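Local coordinates for VgrG protein (Vibrio cholerae, PDB 4DTH) that carries an actin cross-linking toxin domain that binds ATP and magnesium, and probably uses them to join G-actin monomers covalently, at residues N29-L34 against Q164-M168; S42-Y48 against M59-D63; F118-I122 against V150-G154; P129-I133 against V141-T145. All blocks are in the same frame, centred on the assembly; numbering follows the deposited sequence. Where two conformers were deposited one is given.

Phe-118 of contact 3 is shared ground: its CZ lies 3.8 Å from Leu-60 CD2 of contact 2, its CE1 3.7 Å from Leu-130 CG of contact 4, and its ring touches Leu-31, Leu-34 and Ile-166 of contact 1. Contacts 1 and 3 have centres about 10 Å apart, and Gly-33 O probably accepts a hydrogen bond from Gly-154 N at 2.8 Å. Contacts 2 and 4, centres about 12 Å apart, are joined through the neighbouring strands 45-51 and 140-144, with Tyr-48 O probably accepting from Glu-143 N at 2.8 Å. Contact 2 reaches the nucleotide site: Thr-61 has its side chain about 5 Å from a magnesium ion and Lys-45 about 6 Å from ATP.

Contact 1: residues N29-L34 against Q164-M168; sequences NELAGL and QTITM
The carbonyl oxygen of Thr-167 is held from the 29-34 side by the amide of Ala-32, with Ala-32 N to Thr-167 O at 2.9 Å and the N-H aimed almost straight (171°). The CA-H of Leu-31 adds a weaker approach to the same oxygen. The return bond, Thr-167 N to Ala-32 O at 3.1 Å, completes a single antiparallel hydrogen-bonded pair. Beyond it Gly-33, at a positive phi of 109°, turns the chain, and its carbonyl O comes to 3.4 Å from Ile-166 CD1.

Ile-166 fills the angle between two leucines. Its CG2, trans to its own amide nitrogen, meets Leu-31 CD1 at 4.0 Å, while the other branch ends with CD1 at 3.7 Å from Leu-34 CD2; both leucines cross it at about a right angle. Met-168, bent at its last torsion, runs alongside Leu-31 and brings CE to 3.9 Å from Leu-31 CD2, and its chain also crosses the side chain of Asn-29.

Phe-118 of helix 101-124 packs on Leu-31, Leu-34 and Ile-166, and Thr-119 OG1 of that helix bonds Ile-166 N. Strand 85-97 touches both leucines, whereas Pro-364 and Gln-173 pack against Met-168.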
loop_
_atom_site.group_PDB
_atom_site.type_symbol
_atom_site.label_atom_id
_atom_site.label_comp_id
_atom_site.label_asym_id
_atom_site.label_seq_id
_atom_site.Cartn_x
_atom_site.Cartn_y
_atom_site.Cartn_z
ATOM N N ASN A 29 9.739 2.388 -0.128
ATOM C CA ASN A 29 11.134 2.040 -0.293
ATOM C C ASN A 29 11.833 1.864 1.054
ATOM O O ASN A 29 12.195 2.852 1.704
ATOM C CB ASN A 29 11.751 3.200 -1.094
ATOM C CG ASN A 29 13.171 3.056 -1.539
ATOM O OD1 ASN A 29 13.862 4.060 -1.754
ATOM N ND2 ASN A 29 13.606 1.841 -1.751
ATOM N N GLU A 30 12.012 0.596 1.467
ATOM C CA GLU A 30 12.664 0.277 2.739
ATOM C C GLU A 30 14.177 0.387 2.574
ATOM O O GLU A 30 14.743 -0.153 1.629
ATOM C CB GLU A 30 12.246 -1.112 3.236
ATOM C CG GLU A 30 12.597 -1.398 4.686
ATOM C CD GLU A 30 12.304 -2.820 5.130
ATOM O OE1 GLU A 30 12.304 -3.061 6.356
ATOM O OE2 GLU A 30 12.063 -3.690 4.262
ATOM N N LEU A 31 14.821 1.120 3.467
ATOM C CA LEU A 31 16.267 1.330 3.389
ATOM C C LEU A 31 17.048 0.250 4.124
ATOM O O LEU A 31 16.572 -0.295 5.123
ATOM C CB LEU A 31 16.640 2.706 3.963
ATOM C CG LEU A 31 15.980 3.946 3.356
ATOM C CD1 LEU A 31 16.466 5.179 4.036
ATOM C CD2 LEU A 31 16.223 4.056 1.834
ATOM N N ALA A 32 18.258 -0.055 3.627
ATOM C CA ALA A 32 19.181 -0.977 4.287
ATOM C C ALA A 32 20.375 -0.176 4.780
ATOM O O ALA A 32 20.755 0.822 4.156
ATOM C CB ALA A 32 19.648 -2.058 3.320
ATOM N N GLY A 33 20.942 -0.608 5.900
ATOM C CA GLY A 33 22.144 -0.006 6.462
ATOM C C GLY A 33 21.959 0.795 7.726
ATOM O O GLY A 33 22.953 1.229 8.316
ATOM N N LEU A 34 20.700 1.046 8.126
ATOM C CA LEU A 34 20.408 1.828 9.326
ATOM C C LEU A 34 19.067 1.458 9.925
ATOM O O LEU A 34 18.271 0.725 9.317
ATOM C CB LEU A 34 20.468 3.361 9.041
ATOM C CG LEU A 34 19.496 3.961 7.998
ATOM C CD1 LEU A 34 18.082 4.081 8.530
ATOM C CD2 LEU A 34 19.895 5.364 7.648
ATOM N N GLN A 164 28.772 1.772 6.571
ATOM C CA GLN A 164 27.725 1.433 5.605
ATOM C C GLN A 164 27.347 2.563 4.674
ATOM O O GLN A 164 27.266 3.722 5.089
ATOM C CB GLN A 164 26.419 0.991 6.306
ATOM C CG GLN A 164 26.481 -0.368 6.968
ATOM C CD GLN A 164 26.764 -0.261 8.444
ATOM O OE1 GLN A 164 27.540 0.592 8.906
ATOM N NE2 GLN A 164 26.181 -1.175 9.207
ATOM N N THR A 165 27.030 2.194 3.431
ATOM C CA THR A 165 26.404 3.078 2.466
ATOM C C THR A 165 24.920 2.715 2.602
ATOM O O THR A 165 24.578 1.521 2.636
ATOM C CB THR A 165 26.939 2.846 1.047
ATOM O OG1 THR A 165 28.319 3.198 1.038
ATOM C CG2 THR A 165 26.198 3.684 -0.006
ATOM N N ILE A 166 24.061 3.727 2.744
ATOM C CA ILE A 166 22.615 3.518 2.869
ATOM C C ILE A 166 22.079 3.211 1.484
ATOM O O ILE A 166 22.311 3.968 0.544
ATOM C CB ILE A 166 21.911 4.697 3.586
ATOM C CG1 ILE A 166 22.527 4.931 4.996
ATOM C CG2 ILE A 166 20.387 4.492 3.656
ATOM C CD1 ILE A 166 22.729 3.660 5.883
ATOM N N THR A 167 21.429 2.047 1.359
ATOM C CA THR A 167 20.998 1.504 0.082
ATOM C C THR A 167 19.526 1.150 -0.013
ATOM O O THR A 167 18.808 1.112 0.979
ATOM C CB THR A 167 21.874 0.274 -0.288
ATOM O OG1 THR A 167 21.716 -0.718 0.734
ATOM C CG2 THR A 167 23.383 0.639 -0.469
ATOM N N MET A 168 19.094 0.873 -1.242
ATOM C CA MET A 168 17.733 0.439 -1.563
ATOM C C MET A 168 17.827 -0.738 -2.532
ATOM O O MET A 168 18.836 -0.871 -3.236
ATOM C CB MET A 168 16.872 1.595 -2.098
ATOM C CG MET A 168 17.614 2.559 -2.962
ATOM S SD MET A 168 16.820 4.152 -3.142
ATOM C CE MET A 168 17.428 5.036 -1.708
#

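Contact 2: residues S42-Y48 against M59-D63; sequences SAQKFGY and MLTKD. With GOL (glycerol), chain C.
Lys-62 NZ reaches past the end of the paired strands to Ser-42 O at 2.9 Å, approaching from above the carbonyl plane (42° out of it), and also donates to O2 of a glycerol, probably from the crystallisation liquor, at 3.0 Å. An extended chain beyond CG carries the ammonium this far, its CG close to Gln-44 O. That same oxygen accepts the backbone N-H of Lys-62. Phe-46 N binds Leu-60 O at 3.0 Å, and Leu-60 N binds Gly-47 O at 2.8 Å.

The Phe-46 ring folds back over its partner strand. Its CG sits between the backbone N and the carbonyl carbon (chi1 66°), which lays one ring face on Leu-60 CB, 4.0 Å from the centroid and 17° off the normal: a CH-pi contact. The ring edge meets Thr-61 C and Lys-62 N. On the other side of the strands, Lys-45 CG touches Met-59 SD at 3.7 Å and Thr-61 CG2 at 3.9 Å, and the bends beyond CG keep its CE near the same sulfur.

In the next shell, Val-36 and Met-38 pack on both Phe-46 and Lys-62, and Thr-61 OG1 bonds Glu-90 O, tying this strand to a residue that coordinates magnesium. Leu-60 is matched by two residues, Phe-46 and Gly-47, so the register slips by one in a classic beta bulge of the antiparallel hairpin bordering the ATP and magnesium site.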
loop_
_atom_site.group_PDB
_atom_site.type_symbol
_atom_site.label_atom_id
_atom_site.label_comp_id
_atom_site.label_asym_id
_atom_site.label_seq_id
_atom_site.Cartn_x
_atom_site.Cartn_y
_atom_site.Cartn_z
ATOM N N SER A 42 4.881 5.271 19.128
ATOM C CA SER A 42 5.091 6.526 18.386
ATOM C C SER A 42 4.324 6.453 17.065
ATOM O O SER A 42 4.051 5.353 16.577
ATOM C CB SER A 42 6.568 6.702 18.036
ATOM O OG SER A 42 7.346 7.164 19.125
ATOM N N ALA A 43 4.023 7.615 16.459
ATOM C CA ALA A 43 3.379 7.664 15.148
ATOM C C ALA A 43 4.385 7.128 14.121
ATOM O O ALA A 43 5.598 7.227 14.346
ATOM C CB ALA A 43 2.992 9.096 14.801
ATOM N N GLN A 44 3.881 6.538 13.021
ATOM C CA GLN A 44 4.738 5.966 11.986
ATOM C C GLN A 44 5.612 7.037 11.307
ATOM O O GLN A 44 6.782 6.783 11.049
ATOM C CB GLN A 44 3.916 5.168 10.954
ATOM C CG GLN A 44 2.876 4.182 11.544
ATOM C CD GLN A 44 3.441 3.101 12.442
ATOM O OE1 GLN A 44 2.989 2.905 13.578
ATOM N NE2 GLN A 44 4.420 2.357 11.947
ATOM N N LYS A 45 5.058 8.232 11.049
ATOM C CA LYS A 45 5.772 9.321 10.383
ATOM C C LYS A 45 6.620 10.147 11.334
ATOM O O LYS A 45 6.117 10.565 12.372
ATOM C CB LYS A 45 4.780 10.235 9.635
ATOM C CG LYS A 45 4.186 9.604 8.379
ATOM C CD LYS A 45 2.833 8.945 8.596
ATOM C CE LYS A 45 1.699 9.842 8.171
ATOM N NZ LYS A 45 0.597 9.068 7.547
ATOM N N PHE A 46 7.907 10.379 10.984
ATOM C CA PHE A 46 8.791 11.223 11.802
ATOM C C PHE A 46 9.351 12.412 11.032
ATOM O O PHE A 46 10.001 13.290 11.608
ATOM C CB PHE A 46 9.876 10.418 12.539
ATOM C CG PHE A 46 10.917 9.742 11.680
ATOM C CD1 PHE A 46 10.700 8.464 11.172
ATOM C CD2 PHE A 46 12.139 10.354 11.428
ATOM C CE1 PHE A 46 11.679 7.823 10.402
ATOM C CE2 PHE A 46 13.121 9.709 10.666
ATOM C CZ PHE A 46 12.880 8.452 10.154
ATOM N N GLY A 47 9.046 12.467 9.741
ATOM C CA GLY A 47 9.481 13.566 8.899
ATOM C C GLY A 47 9.075 13.413 7.453
ATOM O O GLY A 47 8.386 12.457 7.082
ATOM N N TYR A 48 9.514 14.359 6.635
ATOM C CA TYR A 48 9.268 14.334 5.203
ATOM C C TYR A 48 10.293 15.154 4.454
ATOM O O TYR A 48 10.997 15.995 5.041
ATOM C CB TYR A 48 7.814 14.737 4.837
ATOM C CG TYR A 48 7.443 16.168 5.160
ATOM C CD1 TYR A 48 7.009 16.527 6.434
ATOM C CD2 TYR A 48 7.455 17.152 4.175
ATOM C CE1 TYR A 48 6.625 17.834 6.728
ATOM C CE2 TYR A 48 7.078 18.465 4.458
ATOM C CZ TYR A 48 6.654 18.798 5.734
ATOM O OH TYR A 48 6.279 20.085 6.027
ATOM N N MET A 59 7.599 10.715 2.620
ATOM C CA MET A 59 7.602 10.702 4.074
ATOM C C MET A 59 8.718 9.809 4.591
ATOM O O MET A 59 9.063 8.808 3.965
ATOM C CB MET A 59 6.261 10.146 4.598
ATOM C CG MET A 59 5.061 10.999 4.270
ATOM S SD MET A 59 3.594 10.112 4.806
ATOM C CE MET A 59 2.328 11.234 4.352
ATOM N N LEU A 60 9.233 10.138 5.774
ATOM C CA LEU A 60 10.208 9.307 6.480
ATOM C C LEU A 60 9.401 8.564 7.529
ATOM O O LEU A 60 8.746 9.195 8.370
ATOM C CB LEU A 60 11.288 10.176 7.145
ATOM C CG LEU A 60 12.465 10.567 6.246
ATOM C CD1 LEU A 60 12.116 11.724 5.346
ATOM C CD2 LEU A 60 13.652 10.932 7.083
ATOM N N THR A 61 9.383 7.231 7.444
ATOM C CA THR A 61 8.581 6.433 8.365
ATOM C C THR A 61 9.367 5.300 9.002
ATOM O O THR A 61 10.351 4.815 8.429
ATOM C CB THR A 61 7.327 5.824 7.648
ATOM O OG1 THR A 61 7.727 4.765 6.773
ATOM C CG2 THR A 61 6.494 6.853 6.870
ATOM N N LYS A 62 8.877 4.824 10.156
ATOM C CA LYS A 62 9.379 3.602 10.766
ATOM C C LYS A 62 8.597 2.474 10.078
ATOM O O LYS A 62 7.451 2.675 9.657
ATOM C CB LYS A 62 9.196 3.580 12.298
ATOM C CG LYS A 62 7.769 3.783 12.815
ATOM C CD LYS A 62 7.673 3.425 14.299
ATOM C CE LYS A 62 6.343 3.835 14.874
ATOM N NZ LYS A 62 6.141 3.315 16.256
ATOM N N ASP A 63 9.215 1.310 9.933
ATOM C CA ASP A 63 8.558 0.215 9.231
ATOM C C ASP A 63 8.561 -1.075 10.057
ATOM O O ASP A 63 7.644 -1.275 10.855
ATOM C CB ASP A 63 9.203 0.052 7.834
ATOM C CG ASP A 63 8.613 -0.980 6.884
ATOM O OD1 ASP A 63 7.469 -1.436 7.122
ATOM O OD2 ASP A 63 9.285 -1.308 5.886
HETATM C C1 GOL C . 5.146 -1.380 16.029
HETATM O O1 GOL C . 5.599 -1.908 14.792
HETATM C C2 GOL C . 4.219 -0.202 15.838
HETATM O O2 GOL C . 4.918 0.841 15.159
HETATM C C3 GOL C . 3.780 0.297 17.192
HETATM O O3 GOL C . 2.933 1.431 17.068
#

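Contact 3: residues F118-I122 against V150-G154; sequences FTTHI and VIAAG
The rings of Phe-118 and His-121 both come obliquely against Ile-151, one turn apart on the helix, and the isoleucine crosses each at about a right angle. Phe-118 uses CE1, which lies 3.9 Å from Ile-151 CD1 and almost as near to CG1. His-121 brings its CD2 to 3.7 Å from Ile-151 CB, with NE2 of the imidazole close to the same carbon. The histidine CG is trans to the backbone N (chi1 -173°), which sets the ring beside Ile-151. A hydrogen bond from NE2 to Gln-128 O satisfies this buried nitrogen and would limit the ring's rotation, and the ring meets Ile-151 mainly through CD2.

Ile-122 occupies the space beside these rings. Its CG2 points at the strand backbone, 3.6 Å from Ala-153 N and 4.0 Å from Ile-151 CG2, whereas its CD1 rests on Ala-153 CB at 3.7 Å. The small alanine permits the CA atoms of Ile-122 and Ala-153 to approach to 5.5 Å. Ala-153 N itself is bonded by Asn-126 OD1, from the loop that leaves the helix.

Val-36 and Leu-34 of the adjoining strand 34-38 extend the surface around Ile-151. The helix axis runs 8.3 Å from that of strand 150-153 and nearly perpendicular to it (-86°), an apolar helix-on-sheet layer of an alpha-beta domain.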
loop_
_atom_site.group_PDB
_atom_site.type_symbol
_atom_site.label_atom_id
_atom_site.label_comp_id
_atom_site.label_asym_id
_atom_site.label_seq_id
_atom_site.Cartn_x
_atom_site.Cartn_y
_atom_site.Cartn_z
ATOM N N PHE A 118 21.974 10.239 4.733
ATOM C CA PHE A 118 21.948 9.266 5.835
ATOM C C PHE A 118 23.321 8.604 6.002
ATOM O O PHE A 118 23.741 8.361 7.135
ATOM C CB PHE A 118 20.875 8.194 5.588
ATOM C CG PHE A 118 19.469 8.482 6.075
ATOM C CD1 PHE A 118 19.243 8.955 7.367
ATOM C CD2 PHE A 118 18.367 8.149 5.295
ATOM C CE1 PHE A 118 17.940 9.146 7.843
ATOM C CE2 PHE A 118 17.065 8.346 5.774
ATOM C CZ PHE A 118 16.862 8.859 7.037
ATOM N N THR A 119 24.006 8.297 4.872
ATOM C CA THR A 119 25.357 7.695 4.866
ATOM C C THR A 119 26.325 8.593 5.663
ATOM O O THR A 119 27.073 8.087 6.497
ATOM C CB THR A 119 25.824 7.403 3.424
ATOM O OG1 THR A 119 24.882 6.537 2.788
ATOM C CG2 THR A 119 27.228 6.778 3.370
ATOM N N THR A 120 26.272 9.924 5.443
ATOM C CA THR A 120 27.108 10.875 6.182
ATOM C C THR A 120 26.637 10.943 7.636
ATOM O O THR A 120 27.470 10.952 8.535
ATOM C CB THR A 120 27.084 12.252 5.480
ATOM O OG1 THR A 120 27.625 12.086 4.173
ATOM C CG2 THR A 120 27.887 13.318 6.223
ATOM N N HIS A 121 25.301 10.953 7.860
ATOM C CA HIS A 121 24.716 11.050 9.202
ATOM C C HIS A 121 25.172 9.943 10.145
ATOM O O HIS A 121 25.556 10.233 11.263
ATOM C CB HIS A 121 23.178 11.108 9.134
ATOM C CG HIS A 121 22.538 11.386 10.463
ATOM N ND1 HIS A 121 22.372 12.678 10.925
ATOM C CD2 HIS A 121 22.051 10.523 11.392
ATOM C CE1 HIS A 121 21.771 12.570 12.099
ATOM N NE2 HIS A 121 21.563 11.295 12.427
ATOM N N ILE A 122 25.173 8.692 9.701
ATOM C CA ILE A 122 25.623 7.577 10.557
ATOM C C ILE A 122 27.154 7.562 10.763
ATOM O O ILE A 122 27.661 6.900 11.677
ATOM C CB ILE A 122 25.087 6.214 10.071
ATOM C CG1 ILE A 122 25.602 5.885 8.639
ATOM C CG2 ILE A 122 23.555 6.145 10.200
ATOM C CD1 ILE A 122 25.517 4.370 8.213
ATOM N N VAL A 150 16.103 8.832 16.912
ATOM C CA VAL A 150 17.536 8.779 16.626
ATOM C C VAL A 150 17.731 7.896 15.400
ATOM O O VAL A 150 16.944 6.971 15.168
ATOM C CB VAL A 150 18.467 8.348 17.805
ATOM C CG1 VAL A 150 18.436 9.353 18.949
ATOM C CG2 VAL A 150 18.167 6.932 18.303
ATOM N N ILE A 151 18.779 8.178 14.628
ATOM C CA ILE A 151 19.150 7.370 13.464
ATOM C C ILE A 151 20.456 6.685 13.840
ATOM O O ILE A 151 21.394 7.359 14.281
ATOM C CB ILE A 151 19.308 8.245 12.180
ATOM C CG1 ILE A 151 17.989 8.969 11.802
ATOM C CG2 ILE A 151 19.881 7.413 10.998
ATOM C CD1 ILE A 151 16.787 8.031 11.390
ATOM N N ALA A 152 20.536 5.365 13.635
ATOM C CA ALA A 152 21.739 4.605 13.958
ATOM C C ALA A 152 22.086 3.600 12.878
ATOM O O ALA A 152 21.198 2.982 12.295
ATOM C CB ALA A 152 21.593 3.910 15.298
ATOM N N ALA A 153 23.387 3.429 12.627
ATOM C CA ALA A 153 23.918 2.502 11.627
ATOM C C ALA A 153 23.596 1.059 11.953
ATOM O O ALA A 153 23.490 0.692 13.129
ATOM C CB ALA A 153 25.420 2.661 11.546
ATOM N N GLY A 154 23.459 0.253 10.903
ATOM C CA GLY A 154 23.199 -1.175 11.023
ATOM C C GLY A 154 21.925 -1.459 11.784
ATOM O O GLY A 154 20.872 -0.906 11.458
#

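Contact 4: residues P129-I133 against V141-T145; sequences PLAPI and VIEIT
Ile-142 points from its strand into the 129-133 loop, and each of its carbons finds a partner there. CB lies 3.8 Å from Ile-133 O; CG2 turns to Ala-131 O at 4.0 Å; and CG1, trans to the carbonyl carbon (chi1 -62°), lies 4.2 Å from Ile-133 O and leads CD1 between two side chains. That terminal methyl touches Ile-133 CD1 at 3.8 Å, the two isoleucines running alongside each other in the same direction, and meets Leu-130 CD1 at 4.2 Å.

Two residues on, Ile-144 repeats the theme. Its CG1 comes to 3.4 Å from Leu-130 O and lies against the ring of Pro-132, while its CD1 ends on Leu-130 CB at 3.8 Å. Behind this layer stand His-117 and Trp-113 of helix 101-124, both touching Ile-142.

The backbones meet through one hydrogen bond, Ile-142 N to Ile-133 O at 2.8 Å, nearly linear at the hydrogen (173°). No return bond from Ile-133 N to Ile-142 O is made; Pro-132 CA packs close to that oxygen instead. Adhesion between loop and strand therefore probably rests mostly on apolar packing, while backbone bonding of Val-141, Glu-143 and the following Thr-145 is directed to strand 45-51.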
loop_
_atom_site.group_PDB
_atom_site.type_symbol
_atom_site.label_atom_id
_atom_site.label_comp_id
_atom_site.label_asym_id
_atom_site.label_seq_id
_atom_site.Cartn_x
_atom_site.Cartn_y
_atom_site.Cartn_z
ATOM N N PRO A 129 19.228 12.374 16.239
ATOM C CA PRO A 129 18.113 12.589 15.311
ATOM C C PRO A 129 18.603 13.273 14.046
ATOM O O PRO A 129 19.628 13.974 14.060
ATOM C CB PRO A 129 17.174 13.537 16.067
ATOM C CG PRO A 129 17.986 14.163 17.118
ATOM C CD PRO A 129 19.127 13.254 17.433
ATOM N N LEU A 130 17.855 13.083 12.960
ATOM C CA LEU A 130 18.072 13.762 11.692
ATOM C C LEU A 130 17.686 15.218 11.938
ATOM O O LEU A 130 16.729 15.474 12.681
ATOM C CB LEU A 130 17.081 13.202 10.653
ATOM C CG LEU A 130 17.577 12.419 9.452
ATOM C CD1 LEU A 130 16.566 12.529 8.322
ATOM C CD2 LEU A 130 18.919 12.915 8.932
ATOM N N ALA A 131 18.434 16.164 11.357
ATOM C CA ALA A 131 18.137 17.582 11.510
ATOM C C ALA A 131 17.417 18.098 10.259
ATOM O O ALA A 131 17.741 17.666 9.146
ATOM C CB ALA A 131 19.419 18.375 11.732
ATOM N N PRO A 132 16.455 19.043 10.432
ATOM C CA PRO A 132 15.798 19.622 9.250
ATOM C C PRO A 132 16.775 20.551 8.531
ATOM O O PRO A 132 17.214 21.568 9.088
ATOM C CB PRO A 132 14.576 20.352 9.812
ATOM C CG PRO A 132 14.807 20.494 11.243
ATOM C CD PRO A 132 15.960 19.658 11.683
ATOM N N ILE A 133 17.251 20.109 7.371
ATOM C CA ILE A 133 18.246 20.828 6.584
ATOM C C ILE A 133 17.802 20.919 5.135
ATOM O O ILE A 133 16.884 20.206 4.712
ATOM C CB ILE A 133 19.662 20.143 6.692
ATOM C CG1 ILE A 133 19.640 18.647 6.267
ATOM C CG2 ILE A 133 20.278 20.306 8.081
ATOM C CD1 ILE A 133 19.912 18.396 4.813
ATOM N N VAL A 141 14.589 19.633 0.831
ATOM C CA VAL A 141 14.472 20.105 2.209
ATOM C C VAL A 141 13.898 18.998 3.088
ATOM O O VAL A 141 12.863 18.420 2.750
ATOM C CB VAL A 141 13.594 21.396 2.298
ATOM C CG1 VAL A 141 13.358 21.816 3.748
ATOM C CG2 VAL A 141 14.186 22.550 1.494
ATOM N N ILE A 142 14.564 18.720 4.220
ATOM C CA ILE A 142 14.076 17.768 5.212
ATOM C C ILE A 142 13.299 18.563 6.245
ATOM O O ILE A 142 13.799 19.568 6.754
ATOM C CB ILE A 142 15.223 16.979 5.930
ATOM C CG1 ILE A 142 16.052 16.131 4.954
ATOM C CG2 ILE A 142 14.662 16.108 7.065
ATOM C CD1 ILE A 142 17.418 15.579 5.577
ATOM N N GLU A 143 12.107 18.089 6.581
ATOM C CA GLU A 143 11.286 18.638 7.649
ATOM C C GLU A 143 11.146 17.502 8.662
ATOM O O GLU A 143 10.892 16.363 8.261
ATOM C CB GLU A 143 9.900 19.056 7.136
ATOM C CG GLU A 143 9.913 20.274 6.228
ATOM C CD GLU A 143 10.034 21.627 6.908
ATOM O OE1 GLU A 143 10.194 22.630 6.176
ATOM O OE2 GLU A 143 9.974 21.694 8.159
ATOM N N ILE A 144 11.363 17.789 9.953
ATOM C CA ILE A 144 11.248 16.793 11.024
ATOM C C ILE A 144 9.960 17.049 11.795
ATOM O O ILE A 144 9.797 18.120 12.380
ATOM C CB ILE A 144 12.512 16.771 11.951
ATOM C CG1 ILE A 144 13.799 16.384 11.170
ATOM C CG2 ILE A 144 12.300 15.883 13.202
ATOM C CD1 ILE A 144 13.772 14.993 10.465
ATOM N N THR A 145 9.057 16.069 11.803
ATOM C CA THR A 145 7.761 16.196 12.487
ATOM C C THR A 145 7.752 15.540 13.855
ATOM O O THR A 145 6.935 15.907 14.701
ATOM C CB THR A 145 6.623 15.785 11.576
ATOM O OG1 THR A 145 6.814 14.422 11.219
ATOM C CG2 THR A 145 6.541 16.669 10.332
#